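PDB 1P35: P35, which blocks the apoptotic response of infected insect cells by inhibiting caspases, and also suppresses the host's antiviral RNA interference. Local coordinates for residues 24-29 and 56-61; 77-82 and 244-249; 191-196 and 210-215; 229-234 and 260-265. All blocks are in the same frame, centred on the assembly; numbering follows the deposited sequence.

Contact 1 (24-29 and 56-61); sequences TRELVY and TRKNNN. With PO4 (phosphate ion), chain D.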
# COMPACT_ATOMS: atom_id res chain seq x y z
N THR A 24 -12.22 -22.22 17.43
CA THR A 24 -12.60 -20.94 16.91
C THR A 24 -11.86 -20.68 15.62
O THR A 24 -10.68 -21.09 15.46
CB THR A 24 -12.25 -19.81 17.91
OG1 THR A 24 -12.64 -20.18 19.25
CG2 THR A 24 -12.93 -18.50 17.49
N ARG A 25 -12.53 -20.01 14.69
CA ARG A 25 -11.89 -19.62 13.43
C ARG A 25 -12.38 -18.20 13.14
O ARG A 25 -13.38 -17.76 13.72
CB ARG A 25 -12.25 -20.58 12.25
CG ARG A 25 -11.70 -22.00 12.38
CD ARG A 25 -12.06 -22.85 11.15
NE ARG A 25 -11.55 -22.27 9.91
CZ ARG A 25 -10.40 -22.64 9.33
NH1 ARG A 25 -9.65 -23.59 9.86
NH2 ARG A 25 -9.99 -22.05 8.21
N GLU A 26 -11.65 -17.48 12.28
CA GLU A 26 -12.06 -16.12 11.95
C GLU A 26 -12.25 -15.93 10.43
O GLU A 26 -11.48 -16.43 9.61
CB GLU A 26 -11.03 -15.09 12.46
CG GLU A 26 -11.35 -13.65 12.08
CD GLU A 26 -10.16 -12.71 12.30
OE1 GLU A 26 -9.12 -12.94 11.68
OE2 GLU A 26 -10.25 -11.74 13.09
N LEU A 27 -13.34 -15.26 10.08
CA LEU A 27 -13.67 -14.96 8.73
C LEU A 27 -13.55 -13.45 8.52
O LEU A 27 -14.16 -12.69 9.27
CB LEU A 27 -15.10 -15.39 8.39
CG LEU A 27 -15.47 -14.90 6.98
CD1 LEU A 27 -14.63 -15.71 5.96
CD2 LEU A 27 -16.95 -15.12 6.67
N VAL A 28 -12.76 -13.06 7.52
CA VAL A 28 -12.55 -11.69 7.11
C VAL A 28 -13.15 -11.73 5.71
O VAL A 28 -12.85 -12.63 4.86
CB VAL A 28 -11.06 -11.27 7.11
CG1 VAL A 28 -10.93 -9.90 6.42
CG2 VAL A 28 -10.58 -11.06 8.52
N TYR A 29 -14.04 -10.78 5.46
CA TYR A 29 -14.76 -10.80 4.21
C TYR A 29 -14.85 -9.33 3.81
O TYR A 29 -15.38 -8.51 4.58
CB TYR A 29 -16.18 -11.42 4.43
CG TYR A 29 -16.95 -11.69 3.13
CD1 TYR A 29 -17.49 -10.64 2.42
CD2 TYR A 29 -17.07 -12.99 2.58
CE1 TYR A 29 -18.12 -10.82 1.22
CE2 TYR A 29 -17.72 -13.20 1.32
CZ TYR A 29 -18.25 -12.06 0.65
OH TYR A 29 -18.91 -12.11 -0.57
N THR A 56 -14.61 -8.84 14.93
CA THR A 56 -13.28 -8.39 15.24
C THR A 56 -12.96 -7.15 14.43
O THR A 56 -13.77 -6.71 13.60
CB THR A 56 -12.28 -9.52 14.97
OG1 THR A 56 -12.39 -9.95 13.60
CG2 THR A 56 -12.59 -10.69 15.87
N ARG A 57 -11.82 -6.54 14.71
CA ARG A 57 -11.36 -5.35 13.98
C ARG A 57 -9.97 -5.72 13.49
O ARG A 57 -9.13 -6.19 14.27
CB ARG A 57 -11.30 -4.12 14.91
CG ARG A 57 -10.83 -2.75 14.27
CD ARG A 57 -11.72 -2.31 13.11
NE ARG A 57 -11.55 -0.90 12.70
CZ ARG A 57 -10.45 -0.34 12.18
NH1 ARG A 57 -9.34 -1.04 11.98
NH2 ARG A 57 -10.48 0.94 11.82
N LYS A 58 -9.74 -5.55 12.20
CA LYS A 58 -8.44 -5.86 11.62
C LYS A 58 -7.76 -4.56 11.28
O LYS A 58 -8.42 -3.52 11.19
CB LYS A 58 -8.59 -6.73 10.36
CG LYS A 58 -9.56 -7.88 10.53
CD LYS A 58 -9.25 -8.78 11.74
CE LYS A 58 -7.89 -9.41 11.68
NZ LYS A 58 -7.70 -10.28 12.88
N ASN A 59 -6.45 -4.64 11.06
CA ASN A 59 -5.66 -3.46 10.73
C ASN A 59 -6.03 -3.00 9.32
O ASN A 59 -6.52 -3.81 8.53
CB ASN A 59 -4.16 -3.79 10.88
CG ASN A 59 -3.59 -4.63 9.73
OD1 ASN A 59 -3.41 -4.14 8.63
ND2 ASN A 59 -3.28 -5.89 10.01
N ASN A 60 -5.79 -1.73 9.02
CA ASN A 60 -6.21 -1.17 7.74
C ASN A 60 -5.53 -1.76 6.50
O ASN A 60 -5.93 -1.50 5.40
CB ASN A 60 -6.04 0.39 7.73
CG ASN A 60 -6.82 1.09 8.86
OD1 ASN A 60 -7.95 0.73 9.17
ND2 ASN A 60 -6.21 2.11 9.47
N ASN A 61 -4.50 -2.56 6.69
CA ASN A 61 -3.83 -3.10 5.55
C ASN A 61 -4.06 -4.52 5.23
O ASN A 61 -3.55 -4.99 4.20
CB ASN A 61 -2.34 -2.91 5.65
CG ASN A 61 -1.94 -1.64 5.08
OD1 ASN A 61 -2.76 -1.02 4.39
ND2 ASN A 61 -0.70 -1.22 5.32
P PO4 D . -3.95 -10.88 12.10
O1 PO4 D . -5.23 -11.61 12.48
O2 PO4 D . -3.59 -9.92 13.22
O3 PO4 D . -2.81 -11.87 11.90
O4 PO4 D . -4.19 -10.15 10.81
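Glu26, on strand 24-33, sends its carboxylate to the 56-61 loop, where Thr56 and Lys58 both meet it. Its CG stands anti to the backbone N (chi1 177°) and the chain runs on extended, which gives the reach needed to cross from strand to loop. Oxygen OE2 takes two bonds from different sides. Thr56 OG1 donates to Glu26 OE2 at 2.8 Å on the anti side, 28° out of the carboxylate plane, whereas Lys58 NZ, 2.9 Å from Glu26 OE2, meets the syn lone pair of that oxygen. The ammonium also makes a weak bond to OE1, which is salt-bridged as well to Arg16 of strand 10-21. A buried glutamate is thus paid for by two cations and a hydroxyl, and would be expected to stay ionised.

Two residues on, on the same side of the strand, Val28 supplies the apolar counterpart: its CG2 packs 3.9 Å from Lys58 CG. Bends at chi2 and chi3 lay the lysine's first methylenes alongside the valine while turning NZ to Glu26 and to a phosphate ion, probably from the crystallisation liquor, whose O1 lies 2.8 Å from Lys58 NZ. Arg16 of the same chain and Arg79 of the second subunit also hydrogen-bond to that ion. Salt-bridge clamping of this kind fastens the loop before helix 62-74 to the beta framework at the dimer interface.

Contact 2 (77-82 and 244-249); sequences LERDYS and ALEFTT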
# COMPACT_ATOMS: atom_id res chain seq x y z
N LEU A 77 2.81 -19.09 -11.46
CA LEU A 77 2.36 -20.04 -12.44
C LEU A 77 2.40 -19.40 -13.81
O LEU A 77 2.46 -20.10 -14.83
CB LEU A 77 0.92 -20.48 -12.12
CG LEU A 77 0.61 -21.16 -10.80
CD1 LEU A 77 -0.86 -21.52 -10.79
CD2 LEU A 77 1.48 -22.40 -10.60
N GLU A 78 2.40 -18.08 -13.82
CA GLU A 78 2.38 -17.28 -15.03
C GLU A 78 3.70 -16.95 -15.70
O GLU A 78 4.76 -17.07 -15.11
CB GLU A 78 1.59 -16.00 -14.75
CG GLU A 78 0.15 -16.34 -14.27
CD GLU A 78 -0.70 -15.12 -13.95
OE1 GLU A 78 -0.14 -13.99 -13.92
OE2 GLU A 78 -1.92 -15.32 -13.71
N ARG A 79 3.59 -16.57 -16.97
CA ARG A 79 4.70 -16.18 -17.82
C ARG A 79 4.10 -15.01 -18.60
O ARG A 79 3.40 -15.16 -19.62
CB ARG A 79 5.13 -17.34 -18.74
CG ARG A 79 5.86 -18.57 -18.03
CD ARG A 79 6.47 -19.56 -19.06
NE ARG A 79 5.47 -20.01 -20.04
CZ ARG A 79 4.86 -21.19 -20.02
NH1 ARG A 79 5.13 -22.07 -19.07
NH2 ARG A 79 3.96 -21.49 -20.95
N ASP A 80 4.31 -13.82 -18.05
CA ASP A 80 3.79 -12.62 -18.65
C ASP A 80 4.99 -11.84 -19.11
O ASP A 80 5.69 -11.25 -18.29
CB ASP A 80 3.04 -11.80 -17.62
CG ASP A 80 2.33 -10.63 -18.22
OD1 ASP A 80 2.89 -10.03 -19.15
OD2 ASP A 80 1.22 -10.29 -17.75
N TYR A 81 5.21 -11.82 -20.42
CA TYR A 81 6.36 -11.14 -21.00
C TYR A 81 6.07 -9.70 -21.44
O TYR A 81 6.57 -9.25 -22.47
CB TYR A 81 6.89 -11.92 -22.20
CG TYR A 81 7.22 -13.38 -21.97
CD1 TYR A 81 8.41 -13.74 -21.32
CD2 TYR A 81 6.34 -14.41 -22.36
CE1 TYR A 81 8.72 -15.07 -21.06
CE2 TYR A 81 6.65 -15.74 -22.11
CZ TYR A 81 7.84 -16.06 -21.46
OH TYR A 81 8.17 -17.36 -21.18
N SER A 82 5.26 -8.97 -20.67
CA SER A 82 4.94 -7.59 -21.02
C SER A 82 5.11 -6.64 -19.83
O SER A 82 4.56 -6.89 -18.74
CB SER A 82 3.50 -7.50 -21.50
OG SER A 82 2.64 -7.97 -20.48
N ALA A 244 -5.29 -21.77 -17.34
CA ALA A 244 -4.44 -20.67 -17.74
C ALA A 244 -4.72 -20.38 -19.20
O ALA A 244 -5.07 -21.27 -19.96
CB ALA A 244 -2.95 -21.04 -17.55
N LEU A 245 -4.51 -19.13 -19.59
CA LEU A 245 -4.72 -18.71 -20.95
C LEU A 245 -3.32 -18.72 -21.51
O LEU A 245 -2.39 -18.13 -20.91
CB LEU A 245 -5.27 -17.30 -21.01
CG LEU A 245 -5.48 -16.82 -22.45
CD1 LEU A 245 -6.66 -17.58 -23.13
CD2 LEU A 245 -5.78 -15.36 -22.42
N GLU A 246 -3.16 -19.37 -22.66
CA GLU A 246 -1.85 -19.49 -23.27
C GLU A 246 -1.85 -19.21 -24.76
O GLU A 246 -2.81 -19.45 -25.45
CB GLU A 246 -1.27 -20.88 -23.02
CG GLU A 246 -1.21 -21.24 -21.57
CD GLU A 246 -0.35 -22.44 -21.31
OE1 GLU A 246 0.45 -22.73 -22.19
OE2 GLU A 246 -0.45 -23.07 -20.25
N PHE A 247 -0.75 -18.66 -25.23
CA PHE A 247 -0.62 -18.37 -26.62
C PHE A 247 0.84 -18.11 -26.93
O PHE A 247 1.68 -18.15 -26.03
CB PHE A 247 -1.49 -17.19 -27.05
CG PHE A 247 -1.24 -15.95 -26.28
CD1 PHE A 247 -0.24 -15.08 -26.68
CD2 PHE A 247 -1.97 -15.68 -25.12
CE1 PHE A 247 0.04 -13.94 -25.92
CE2 PHE A 247 -1.69 -14.55 -24.38
CZ PHE A 247 -0.67 -13.67 -24.79
N THR A 248 1.12 -17.86 -28.21
CA THR A 248 2.48 -17.61 -28.68
C THR A 248 2.69 -16.32 -29.51
O THR A 248 1.80 -15.87 -30.21
CB THR A 248 2.97 -18.84 -29.49
OG1 THR A 248 3.24 -19.94 -28.60
CG2 THR A 248 4.21 -18.49 -30.26
N THR A 249 3.88 -15.73 -29.36
CA THR A 249 4.27 -14.53 -30.14
C THR A 249 5.76 -14.68 -30.52
O THR A 249 6.56 -15.18 -29.72
CB THR A 249 4.09 -13.20 -29.36
OG1 THR A 249 4.89 -13.23 -28.18
CG2 THR A 249 2.63 -12.97 -29.03
O HOH W 1 2.41 -23.98 -21.02
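Arg79 lies in the long segment between helix 62-74 and strand 98-106, part of the reactive-site loop of P35, and reaches Glu246 on strand 238-249. In between lies strand 259-271: the backbone of Arg79 bonds to that of Lys262, and Arg79 NE donates to the carbonyl oxygen of Asn260. Arginine suits the place because its long chain, turned at chi3 (-54°), leaves NH2 to reach past the strand toward the acid beyond.

The direct ion pair is long, with Arg79 NH2 3.9 Å from Glu246 OE1. Guanidinium and carboxylate planes stand nearly perpendicular, at 88°, so the two groups do not face each other as a paired, two-pronged bridge. A water fills the role of go-between. It lies in the guanidinium plane, at the edge, accepting from Arg79 NH2 at 2.9 Å and donating to Glu246 OE1 at 2.6 Å. The other carboxylate oxygen, OE2, is bound by the hydroxyl of Tyr231.

Farther along the loop the chain is more exposed. Asp80 OD1 accepts from Ser82 N at 3.0 Å in an Asx turn, although Ser82 is poorly ordered.

With the charges separated and water-bridged, the attraction between Arg79 and Glu246 is probably modest and tolerant of small shifts, while the more definite grip on the arginine comes from the carbonyl of Asn260.

Contact 3 (191-196 and 210-215); sequences YEYDVV and EEFVQS. With EDO (1,2-ethanediol), chain F.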
# COMPACT_ATOMS: atom_id res chain seq x y z
N TYR A 191 -22.81 -17.37 -13.76
CA TYR A 191 -22.37 -16.48 -12.67
C TYR A 191 -20.97 -15.98 -12.92
O TYR A 191 -20.14 -16.70 -13.49
CB TYR A 191 -22.46 -17.27 -11.34
CG TYR A 191 -23.85 -17.80 -11.09
CD1 TYR A 191 -24.31 -18.99 -11.71
CD2 TYR A 191 -24.78 -17.05 -10.34
CE1 TYR A 191 -25.62 -19.40 -11.60
CE2 TYR A 191 -26.11 -17.44 -10.22
CZ TYR A 191 -26.53 -18.61 -10.86
OH TYR A 191 -27.87 -18.94 -10.79
N GLU A 192 -20.74 -14.72 -12.55
CA GLU A 192 -19.41 -14.09 -12.75
C GLU A 192 -18.73 -14.08 -11.42
O GLU A 192 -19.36 -13.76 -10.43
CB GLU A 192 -19.54 -12.63 -13.20
CG GLU A 192 -20.16 -12.38 -14.57
CD GLU A 192 -20.28 -10.90 -14.91
OE1 GLU A 192 -19.27 -10.28 -15.31
OE2 GLU A 192 -21.38 -10.34 -14.74
N TYR A 193 -17.45 -14.46 -11.39
CA TYR A 193 -16.70 -14.43 -10.13
C TYR A 193 -15.51 -13.48 -10.18
O TYR A 193 -14.92 -13.28 -11.21
CB TYR A 193 -16.15 -15.78 -9.78
CG TYR A 193 -17.15 -16.83 -9.42
CD1 TYR A 193 -17.87 -17.53 -10.41
CD2 TYR A 193 -17.30 -17.21 -8.08
CE1 TYR A 193 -18.71 -18.60 -10.06
CE2 TYR A 193 -18.12 -18.26 -7.72
CZ TYR A 193 -18.81 -18.97 -8.70
OH TYR A 193 -19.57 -20.05 -8.27
N ASP A 194 -15.19 -12.88 -9.04
CA ASP A 194 -14.04 -11.99 -8.92
C ASP A 194 -13.75 -11.97 -7.43
O ASP A 194 -14.22 -11.08 -6.69
CB ASP A 194 -14.31 -10.57 -9.44
CG ASP A 194 -13.04 -9.71 -9.39
OD1 ASP A 194 -11.93 -10.34 -9.35
OD2 ASP A 194 -13.12 -8.47 -9.39
N VAL A 195 -12.96 -12.95 -7.00
CA VAL A 195 -12.67 -13.14 -5.60
C VAL A 195 -11.34 -13.90 -5.42
O VAL A 195 -10.93 -14.67 -6.31
CB VAL A 195 -13.88 -13.97 -4.98
CG1 VAL A 195 -14.02 -15.39 -5.74
CG2 VAL A 195 -13.70 -14.17 -3.52
N VAL A 196 -10.66 -13.61 -4.31
CA VAL A 196 -9.43 -14.28 -3.91
C VAL A 196 -9.72 -14.66 -2.45
O VAL A 196 -10.50 -13.97 -1.77
CB VAL A 196 -8.13 -13.38 -4.00
CG1 VAL A 196 -7.85 -12.98 -5.45
CG2 VAL A 196 -8.29 -12.11 -3.20
N GLU A 210 -11.19 -29.84 -8.56
CA GLU A 210 -11.22 -30.17 -10.01
C GLU A 210 -12.55 -29.77 -10.58
O GLU A 210 -12.63 -29.10 -11.61
CB GLU A 210 -10.99 -31.66 -10.27
CG GLU A 210 -9.57 -32.10 -9.96
CD GLU A 210 -9.30 -33.55 -10.31
OE1 GLU A 210 -9.49 -33.92 -11.50
OE2 GLU A 210 -8.91 -34.30 -9.38
N GLU A 211 -13.61 -30.17 -9.89
CA GLU A 211 -14.94 -29.82 -10.35
C GLU A 211 -15.11 -28.28 -10.49
O GLU A 211 -15.73 -27.80 -11.42
CB GLU A 211 -15.99 -30.33 -9.35
CG GLU A 211 -17.41 -29.79 -9.67
CD GLU A 211 -18.46 -30.18 -8.65
OE1 GLU A 211 -18.23 -30.05 -7.42
OE2 GLU A 211 -19.55 -30.60 -9.08
N PHE A 212 -14.60 -27.52 -9.52
CA PHE A 212 -14.79 -26.07 -9.57
C PHE A 212 -13.97 -25.48 -10.77
O PHE A 212 -14.51 -24.70 -11.58
CB PHE A 212 -14.36 -25.44 -8.20
CG PHE A 212 -15.12 -24.20 -7.85
CD1 PHE A 212 -14.92 -23.01 -8.55
CD2 PHE A 212 -16.08 -24.24 -6.85
CE1 PHE A 212 -15.69 -21.85 -8.26
CE2 PHE A 212 -16.85 -23.09 -6.55
CZ PHE A 212 -16.65 -21.90 -7.25
N VAL A 213 -12.70 -25.88 -10.89
CA VAL A 213 -11.83 -25.36 -11.96
C VAL A 213 -12.27 -25.75 -13.39
O VAL A 213 -12.21 -24.91 -14.29
CB VAL A 213 -10.37 -25.77 -11.71
CG1 VAL A 213 -9.45 -25.34 -12.88
CG2 VAL A 213 -9.87 -25.08 -10.40
N GLN A 214 -12.75 -26.99 -13.57
CA GLN A 214 -13.21 -27.47 -14.89
C GLN A 214 -14.40 -26.63 -15.38
O GLN A 214 -14.58 -26.44 -16.60
CB GLN A 214 -13.66 -28.95 -14.81
CG GLN A 214 -12.55 -29.88 -14.55
CD GLN A 214 -13.01 -31.31 -14.25
OE1 GLN A 214 -14.20 -31.60 -14.07
NE2 GLN A 214 -12.05 -32.19 -14.14
N SER A 215 -15.22 -26.14 -14.44
CA SER A 215 -16.41 -25.34 -14.76
C SER A 215 -16.09 -23.87 -15.14
O SER A 215 -16.93 -23.16 -15.71
CB SER A 215 -17.37 -25.30 -13.56
OG SER A 215 -16.92 -24.37 -12.56
C1 EDO F . -20.52 -23.02 -18.26
O1 EDO F . -20.17 -22.95 -19.67
C2 EDO F . -19.48 -23.83 -17.54
O2 EDO F . -19.53 -23.55 -16.15
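Tyr193 and Phe212 meet in the interior, one from strand 191-199 and the other from helix 206-215, their side chains approaching from opposite directions. Phe212 directs its edge at the face of Tyr193 in an offset edge-to-face pair, with ring centroids 5.8 Å apart and planes at 74°. Its leading atom is CZ, which lies 3.9 Å from Tyr193 CZ and 3.6 Å from Tyr193 OH, toward the hydroxyl end of the tyrosine ring. The phenylalanine gets there with chi1 at -149°, noticeably away from a staggered value. Leu281 of strand 276-282 touches both rings, and His183 adds a further edge-to-face partner for Tyr193.

Around Ser215 the character changes. Ser215 OG donates back to Phe212 O at 2.6 Å, reinforcing a turn whose backbone bonds from Ser215 N are weak. Beyond it, the carbonyl oxygen of Ser215 accepts from O2 of an ethanediol molecule, 2.7 Å away, probably picked up from the crystallisation liquor. Gln214 is exposed, where a polar side chain is suitable.

Tyrosine fits this buried position because its hydroxyl is satisfied by the carbonyl of Leu288 while its ring remains available for stacking. Between these two segments the contact rests mainly on dispersion and weak ring electrostatics, with the polar atom's bond made to a third element.

Contact 4 (229-234 and 260-265); sequences LYYNEA and NWKIFC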
# COMPACT_ATOMS: atom_id res chain seq x y z
N LEU A 229 -5.70 -23.90 -21.16
CA LEU A 229 -5.20 -25.19 -20.68
C LEU A 229 -5.62 -25.44 -19.24
O LEU A 229 -5.73 -24.50 -18.40
CB LEU A 229 -3.68 -25.29 -20.84
CG LEU A 229 -3.19 -25.73 -22.25
CD1 LEU A 229 -3.78 -24.85 -23.31
CD2 LEU A 229 -1.65 -25.66 -22.34
N TYR A 230 -5.86 -26.72 -18.97
CA TYR A 230 -6.28 -27.18 -17.65
C TYR A 230 -5.14 -27.93 -16.96
O TYR A 230 -4.57 -28.88 -17.52
CB TYR A 230 -7.51 -28.10 -17.78
CG TYR A 230 -7.89 -28.77 -16.47
CD1 TYR A 230 -8.37 -28.02 -15.37
CD2 TYR A 230 -7.71 -30.13 -16.29
CE1 TYR A 230 -8.66 -28.63 -14.16
CE2 TYR A 230 -7.98 -30.76 -15.07
CZ TYR A 230 -8.46 -30.00 -14.02
OH TYR A 230 -8.86 -30.65 -12.89
N TYR A 231 -4.83 -27.52 -15.73
CA TYR A 231 -3.77 -28.12 -14.94
C TYR A 231 -4.19 -28.82 -13.66
O TYR A 231 -5.00 -28.31 -12.88
CB TYR A 231 -2.73 -27.09 -14.53
CG TYR A 231 -1.89 -26.54 -15.66
CD1 TYR A 231 -2.36 -25.48 -16.44
CD2 TYR A 231 -0.65 -27.13 -16.01
CE1 TYR A 231 -1.67 -25.01 -17.56
CE2 TYR A 231 0.08 -26.66 -17.16
CZ TYR A 231 -0.45 -25.59 -17.92
OH TYR A 231 0.18 -25.08 -19.01
N ASN A 232 -3.62 -30.00 -13.43
CA ASN A 232 -3.85 -30.74 -12.21
C ASN A 232 -2.44 -31.26 -11.89
O ASN A 232 -2.10 -32.41 -12.17
CB ASN A 232 -4.81 -31.90 -12.43
CG ASN A 232 -5.34 -32.47 -11.12
OD1 ASN A 232 -4.66 -32.45 -10.08
ND2 ASN A 232 -6.57 -33.00 -11.17
N GLU A 233 -1.64 -30.36 -11.31
CA GLU A 233 -0.24 -30.60 -10.98
C GLU A 233 0.11 -30.63 -9.48
O GLU A 233 -0.60 -30.10 -8.61
CB GLU A 233 0.64 -29.50 -11.60
CG GLU A 233 0.47 -29.22 -13.08
CD GLU A 233 1.37 -28.05 -13.56
OE1 GLU A 233 1.45 -26.97 -12.90
OE2 GLU A 233 1.98 -28.21 -14.64
N ALA A 234 1.27 -31.21 -9.22
CA ALA A 234 1.78 -31.31 -7.87
C ALA A 234 3.28 -31.11 -7.90
O ALA A 234 3.98 -31.77 -8.68
CB ALA A 234 1.48 -32.68 -7.30
N ASN A 260 6.32 -18.22 -24.94
CA ASN A 260 5.12 -18.97 -24.56
C ASN A 260 4.43 -18.33 -23.35
O ASN A 260 4.74 -18.61 -22.19
CB ASN A 260 5.48 -20.43 -24.26
CG ASN A 260 6.17 -21.09 -25.45
OD1 ASN A 260 5.59 -21.23 -26.54
ND2 ASN A 260 7.43 -21.48 -25.25
N TRP A 261 3.48 -17.47 -23.65
CA TRP A 261 2.77 -16.79 -22.60
C TRP A 261 1.86 -17.72 -21.80
O TRP A 261 1.29 -18.68 -22.33
CB TRP A 261 1.95 -15.66 -23.19
CG TRP A 261 2.71 -14.58 -23.89
CD1 TRP A 261 3.40 -14.68 -25.08
CD2 TRP A 261 2.70 -13.18 -23.56
NE1 TRP A 261 3.79 -13.44 -25.51
CE2 TRP A 261 3.37 -12.50 -24.60
CE3 TRP A 261 2.17 -12.44 -22.49
CZ2 TRP A 261 3.54 -11.11 -24.61
CZ3 TRP A 261 2.33 -11.03 -22.50
CH2 TRP A 261 3.01 -10.39 -23.56
N LYS A 262 1.76 -17.47 -20.51
CA LYS A 262 0.87 -18.23 -19.67
C LYS A 262 0.33 -17.21 -18.68
O LYS A 262 1.02 -16.83 -17.72
CB LYS A 262 1.60 -19.39 -19.00
CG LYS A 262 0.65 -20.33 -18.21
CD LYS A 262 1.43 -21.50 -17.58
CE LYS A 262 0.56 -22.42 -16.81
NZ LYS A 262 1.38 -23.51 -16.17
N ILE A 263 -0.89 -16.75 -18.94
CA ILE A 263 -1.55 -15.76 -18.09
C ILE A 263 -2.96 -16.16 -17.61
O ILE A 263 -3.47 -17.23 -17.96
CB ILE A 263 -1.62 -14.36 -18.81
CG1 ILE A 263 -2.32 -14.48 -20.15
CG2 ILE A 263 -0.21 -13.84 -19.02
CD1 ILE A 263 -2.61 -13.13 -20.82
N PHE A 264 -3.57 -15.24 -16.85
CA PHE A 264 -4.90 -15.40 -16.23
C PHE A 264 -5.12 -16.73 -15.60
O PHE A 264 -6.12 -17.39 -15.89
CB PHE A 264 -6.04 -15.16 -17.20
CG PHE A 264 -5.88 -13.96 -18.05
CD1 PHE A 264 -5.33 -12.79 -17.54
CD2 PHE A 264 -6.40 -13.94 -19.33
CE1 PHE A 264 -5.32 -11.63 -18.30
CE2 PHE A 264 -6.39 -12.80 -20.10
CZ PHE A 264 -5.85 -11.63 -19.58
N CYS A 265 -4.16 -17.16 -14.79
CA CYS A 265 -4.33 -18.41 -14.10
C CYS A 265 -5.29 -18.23 -12.92
O CYS A 265 -5.07 -17.38 -12.01
CB CYS A 265 -2.98 -18.94 -13.56
SG CYS A 265 -1.75 -19.26 -14.88
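Lys262 brings its ammonium over one face of the Tyr231 ring, spanning from strand 259-271 to strand 227-234. Its CB bond already heads toward that strand, and with CG anti to the backbone N (chi1 -174°) and every later torsion close to 180°, the chain is a straight rod that spends its full length on the crossing. CB and CG lead the way without touching the tyrosine. CD is the first atom to come close, 4.1 Å from Tyr231 OH, and it also packs against the carbonyl oxygen of Leu77. CE settles beside the phenolic end of the ring, 3.5 Å from Tyr231 CE1.

Both residues project from the same face of an antiparallel meander in which strand 238-249 runs between the other two, and the lysine passes across that middle strand, touching Glu246 on its way. Tyr231 in turn stacks on Tyr242 of the middle strand and gives its hydroxyl to a hydrogen bond with Glu246.

At the tip, NZ sits 3.6 Å from the centroid of the Tyr231 ring and 27° off the ring normal, a cation-pi contact over the face. It is shifted toward the rim, where Tyr231 CZ is 3.3 Å from Lys262 NZ; the tyrosine hydroxyl is near but badly angled for a bond. The ammonium instead hydrogen-bonds to the hydroxyl of Tyr242, which also binds Glu233. The carboxylate of Glu233, with Glu233 OE1 4.8 Å from Lys262 NZ, probably lends the buried cation long-range electrostatic support.

Contacts 2 and 4 form one neighbourhood: their centres are about 9 Å apart, and both draw on the meander of strands 227-234, 238-249 and 259-271, with Tyr231 and Glu246 hydrogen-bonded between them. Contact 3, fully buried and nearest the middle of the chain, relies on aromatic packing; its helix 206-215 leans on contact 4 through Val213 and Tyr230. Farther out, charge takes over: cation-pi in 229-234/260-265, a water-bridged ion pair in 77-82/244-249. Contact 1, directly salt-bridged, is far from contacts 2 and 4 (about 35 and 31 Å between centres), but its nearest atoms come within about 6 Å of contact 3. Arg79 serves contact 2 within its chain and contact 1 across the dimer.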